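PDB 2X7I: mevalonate kinase from Staphylococcus aureus, which probably catalyses the ATP-dependent phosphorylation of mevalonate to 5-phosphomevalonate, an early step of the mevalonate route to isoprenoids, as a member of the GHMP kinase family. Local coordinates for residues T12-L17 with G145-T150; A106-F111 with E130-A135. All coordinates share one frame; numbering follows the deposited sequence.

Contacts 1 and 2 lie in the N-terminal half of this GHMP kinase, their centres about 12 Å apart, and meet along a shared seam. Helices 125-140 and 145-153 are consecutive in the chain, and T148 carries the packing from one contact to the other, its CG2 lying 3.8 Å from A132 CB. A second join puts T12 O of the strand 3.4 Å from A106 CB of helix 103-119. Contact 1 is polar and deep, about 6 Å from the centre of the chain, with the K14 side chain about 3 Å from a bound citrate, whereas contact 2, about 14 Å from that centre, is apolar helix packing.

Contact 1: residues T12-L17 with G145-T150; sequences TGKIIL and GIDTQT
K14 and D147 form a buried salt bridge between strand 6-16 and helix 145-153, with K14 NZ 2.9 Å from D147 OD2. The ammonium meets this oxygen from above the carboxylate plane, 48° out of it, because the lysine lies across the acid: its CE is 3.2 Å from D147 OD1 and its CD 3.4 Å from D147 CG. The bend at chi2 (-66°) folds the lysine chain over in this way. A long, flexible side chain suits this place, since its methylenes can lie against the carboxylate while its end reaches both D147 OD2 and the backbone oxygen of G100, to which NZ also donates. A citrate, probably from the crystallisation liquor, lies close by.

On the helix, T150 OG1 turns back to I146 O at 2.7 Å, reaching it from the opposite face to T150 N. With its hydroxyl satisfied inside the helix, the threonine can offer a methyl to the strand, and CG2 rests 4.4 Å from K14 CB. Farther along, I16 CD1 and I146 CD1 touch loosely at 4.5 Å, branched side chains that also pack on A31 and F159 respectively.

Two anchors for one ammonium, D147 OD2 and G100 O, should restrict its movement. In mevalonate kinases an aspartate and a lysine at the active site face the substrate; the citrate beside this pair is consistent with such a pocket.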
# COMPACT_ATOMS: atom_id res chain seq x y z
N THR A 12 -3.63 0.04 -7.87
CA THR A 12 -2.41 0.44 -7.16
C THR A 12 -2.49 -0.09 -5.74
O THR A 12 -3.53 -0.59 -5.31
CB THR A 12 -2.24 1.97 -7.06
OG1 THR A 12 -3.12 2.48 -6.04
CG2 THR A 12 -2.51 2.64 -8.39
N GLY A 13 -1.38 0.02 -5.01
CA GLY A 13 -1.40 -0.17 -3.56
C GLY A 13 -1.65 1.15 -2.86
O GLY A 13 -2.16 2.10 -3.46
N LYS A 14 -1.29 1.23 -1.58
CA LYS A 14 -1.31 2.50 -0.85
C LYS A 14 -0.24 2.54 0.24
O LYS A 14 0.22 1.49 0.70
CB LYS A 14 -2.71 2.76 -0.28
CG LYS A 14 -2.87 2.59 1.21
CD LYS A 14 -2.69 1.16 1.70
CE LYS A 14 -2.23 1.18 3.16
NZ LYS A 14 -2.21 -0.15 3.81
N ILE A 15 0.16 3.74 0.64
CA ILE A 15 1.08 3.90 1.76
C ILE A 15 0.48 4.83 2.80
O ILE A 15 -0.10 5.86 2.46
CB ILE A 15 2.46 4.45 1.32
CG1 ILE A 15 3.06 3.56 0.23
CG2 ILE A 15 3.41 4.56 2.52
CD1 ILE A 15 4.56 3.38 0.30
N ILE A 16 0.61 4.45 4.07
CA ILE A 16 0.32 5.34 5.18
C ILE A 16 1.61 6.09 5.40
O ILE A 16 2.57 5.54 5.96
CB ILE A 16 -0.09 4.56 6.46
CG1 ILE A 16 -1.31 3.66 6.22
CG2 ILE A 16 -0.38 5.53 7.58
CD1 ILE A 16 -2.55 4.39 5.74
N LEU A 17 1.67 7.33 4.93
CA LEU A 17 2.86 8.16 5.09
C LEU A 17 3.16 8.39 6.56
O LEU A 17 4.31 8.27 7.00
CB LEU A 17 2.68 9.50 4.40
CG LEU A 17 2.74 9.53 2.87
CD1 LEU A 17 2.64 10.97 2.42
CD2 LEU A 17 4.01 8.89 2.34
N GLY A 145 -11.29 0.62 5.11
CA GLY A 145 -11.94 1.77 4.53
C GLY A 145 -10.97 2.80 3.95
O GLY A 145 -11.17 3.30 2.84
N ILE A 146 -9.92 3.11 4.71
CA ILE A 146 -8.95 4.10 4.25
C ILE A 146 -8.18 3.63 3.01
O ILE A 146 -8.01 4.40 2.07
CB ILE A 146 -7.97 4.53 5.38
CG1 ILE A 146 -7.15 5.75 4.94
CG2 ILE A 146 -7.04 3.38 5.80
CD1 ILE A 146 -6.47 6.51 6.09
N ASP A 147 -7.75 2.36 3.00
CA ASP A 147 -7.00 1.80 1.88
C ASP A 147 -7.87 1.79 0.62
O ASP A 147 -7.44 2.26 -0.42
CB ASP A 147 -6.53 0.36 2.16
CG ASP A 147 -5.54 0.24 3.33
OD1 ASP A 147 -5.31 1.24 4.07
OD2 ASP A 147 -5.00 -0.88 3.52
N THR A 148 -9.09 1.30 0.73
CA THR A 148 -9.97 1.21 -0.43
C THR A 148 -10.32 2.60 -1.00
O THR A 148 -10.31 2.80 -2.21
CB THR A 148 -11.27 0.45 -0.10
OG1 THR A 148 -10.95 -0.82 0.47
CG2 THR A 148 -12.11 0.24 -1.36
N GLN A 149 -10.63 3.55 -0.13
CA GLN A 149 -10.96 4.89 -0.58
C GLN A 149 -9.75 5.60 -1.22
O GLN A 149 -9.89 6.23 -2.25
CB GLN A 149 -11.55 5.72 0.57
CG GLN A 149 -11.80 7.20 0.24
CD GLN A 149 -12.77 7.42 -0.92
OE1 GLN A 149 -13.44 6.50 -1.36
NE2 GLN A 149 -12.85 8.67 -1.40
N THR A 150 -8.58 5.47 -0.61
CA THR A 150 -7.37 6.07 -1.18
C THR A 150 -7.08 5.48 -2.56
O THR A 150 -6.83 6.21 -3.51
CB THR A 150 -6.14 5.86 -0.27
OG1 THR A 150 -6.43 6.37 1.04
CG2 THR A 150 -4.92 6.55 -0.83

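Contact 2: residues A106-F111 with E130-A135; sequences AVAVAF and EKANWA
A108 and A132 bring helices 103-119 and 125-140 close together in the helical layer of the GHMP kinase N-terminal domain, with their CA atoms only 5.1 Å apart. The segments run at 130° to one another, and their axes approach to 8.4 Å, a separation that small side chains permit. Both alanine methyls point into the interface. A108 CB is a low bump that settles over a middle turn of its partner helix, between A132 and A135: it lies 3.6 Å from A132 O and 4.0 Å from A135 CB. Alanine suits all three positions because a single methyl fills the shallow hollow while letting one backbone lie near the other.

V109 closes one flank of this alanine patch. Although its CB leaves the helix away from the partner, the branch there carries two methyls, and the one anti to the carbonyl carbon, CG2, reaches back to A132. The same valine side chain also packs on I151 and V152 of helix 145-153, while A135 also leans on L73 of helix 70-80. No hydrogen bond crosses between the segments; the fit ends, on the valine flank, with V109 CG2 3.9 Å from A132 CB.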
# COMPACT_ATOMS: atom_id res chain seq x y z
N ALA A 106 -5.81 -3.85 -2.74
CA ALA A 106 -5.42 -3.83 -4.15
C ALA A 106 -6.01 -5.02 -4.92
O ALA A 106 -6.65 -4.83 -5.97
CB ALA A 106 -3.91 -3.81 -4.28
N VAL A 107 -5.79 -6.23 -4.41
CA VAL A 107 -6.37 -7.44 -5.00
C VAL A 107 -7.88 -7.29 -5.15
O VAL A 107 -8.45 -7.60 -6.20
CB VAL A 107 -6.00 -8.71 -4.16
CG1 VAL A 107 -6.82 -9.92 -4.60
CG2 VAL A 107 -4.51 -9.04 -4.30
N ALA A 108 -8.53 -6.77 -4.11
CA ALA A 108 -9.98 -6.65 -4.11
C ALA A 108 -10.48 -5.65 -5.14
O ALA A 108 -11.46 -5.91 -5.82
CB ALA A 108 -10.50 -6.31 -2.73
N VAL A 109 -9.82 -4.50 -5.24
CA VAL A 109 -10.18 -3.49 -6.24
C VAL A 109 -9.94 -4.01 -7.67
O VAL A 109 -10.78 -3.81 -8.55
CB VAL A 109 -9.41 -2.17 -6.00
CG1 VAL A 109 -9.62 -1.17 -7.15
CG2 VAL A 109 -9.85 -1.55 -4.66
N ALA A 110 -8.81 -4.69 -7.88
CA ALA A 110 -8.47 -5.28 -9.16
C ALA A 110 -9.46 -6.38 -9.54
O ALA A 110 -9.94 -6.45 -10.68
CB ALA A 110 -7.07 -5.83 -9.12
N PHE A 111 -9.77 -7.25 -8.58
CA PHE A 111 -10.68 -8.36 -8.85
C PHE A 111 -12.10 -7.88 -9.20
O PHE A 111 -12.74 -8.44 -10.10
CB PHE A 111 -10.73 -9.34 -7.69
CG PHE A 111 -11.59 -10.52 -7.97
CD1 PHE A 111 -11.09 -11.60 -8.67
CD2 PHE A 111 -12.92 -10.53 -7.59
CE1 PHE A 111 -11.90 -12.68 -8.98
CE2 PHE A 111 -13.73 -11.60 -7.89
CZ PHE A 111 -13.22 -12.68 -8.58
N GLU A 130 -17.96 -0.27 -2.20
CA GLU A 130 -18.77 -1.24 -1.49
C GLU A 130 -18.33 -2.68 -1.77
O GLU A 130 -18.13 -3.46 -0.85
CB GLU A 130 -20.25 -1.09 -1.85
CG GLU A 130 -20.85 0.28 -1.53
CD GLU A 130 -21.10 0.49 -0.06
OE1 GLU A 130 -21.01 -0.49 0.70
OE2 GLU A 130 -21.40 1.63 0.32
N LYS A 131 -18.17 -3.03 -3.04
CA LYS A 131 -17.83 -4.39 -3.43
C LYS A 131 -16.40 -4.76 -3.03
O LYS A 131 -16.14 -5.90 -2.65
CB LYS A 131 -18.02 -4.59 -4.94
CG LYS A 131 -19.46 -4.68 -5.39
CD LYS A 131 -19.99 -6.12 -5.30
CE LYS A 131 -21.21 -6.32 -6.21
NZ LYS A 131 -22.02 -7.53 -5.84
N ALA A 132 -15.48 -3.82 -3.13
CA ALA A 132 -14.10 -4.07 -2.72
C ALA A 132 -14.01 -4.26 -1.21
O ALA A 132 -13.32 -5.16 -0.74
CB ALA A 132 -13.17 -2.94 -3.18
N ASN A 133 -14.72 -3.44 -0.44
CA ASN A 133 -14.70 -3.58 1.02
C ASN A 133 -15.30 -4.94 1.41
O ASN A 133 -14.75 -5.61 2.27
CB ASN A 133 -15.41 -2.40 1.72
CG ASN A 133 -14.53 -1.14 1.81
OD1 ASN A 133 -14.93 -0.04 1.41
ND2 ASN A 133 -13.33 -1.29 2.35
N TRP A 134 -16.36 -5.36 0.73
CA TRP A 134 -16.96 -6.67 0.98
C TRP A 134 -16.02 -7.82 0.61
O TRP A 134 -15.96 -8.84 1.32
CB TRP A 134 -18.31 -6.84 0.24
CG TRP A 134 -19.35 -5.75 0.54
CD1 TRP A 134 -19.28 -4.76 1.49
CD2 TRP A 134 -20.61 -5.58 -0.12
NE1 TRP A 134 -20.40 -3.97 1.43
CE2 TRP A 134 -21.24 -4.46 0.46
CE3 TRP A 134 -21.26 -6.25 -1.17
CZ2 TRP A 134 -22.50 -4.00 0.04
CZ3 TRP A 134 -22.51 -5.80 -1.58
CH2 TRP A 134 -23.11 -4.68 -0.97
N ALA A 135 -15.28 -7.67 -0.49
CA ALA A 135 -14.34 -8.71 -0.95
C ALA A 135 -13.16 -8.87 0.01
O ALA A 135 -12.73 -9.99 0.30
CB ALA A 135 -13.85 -8.42 -2.37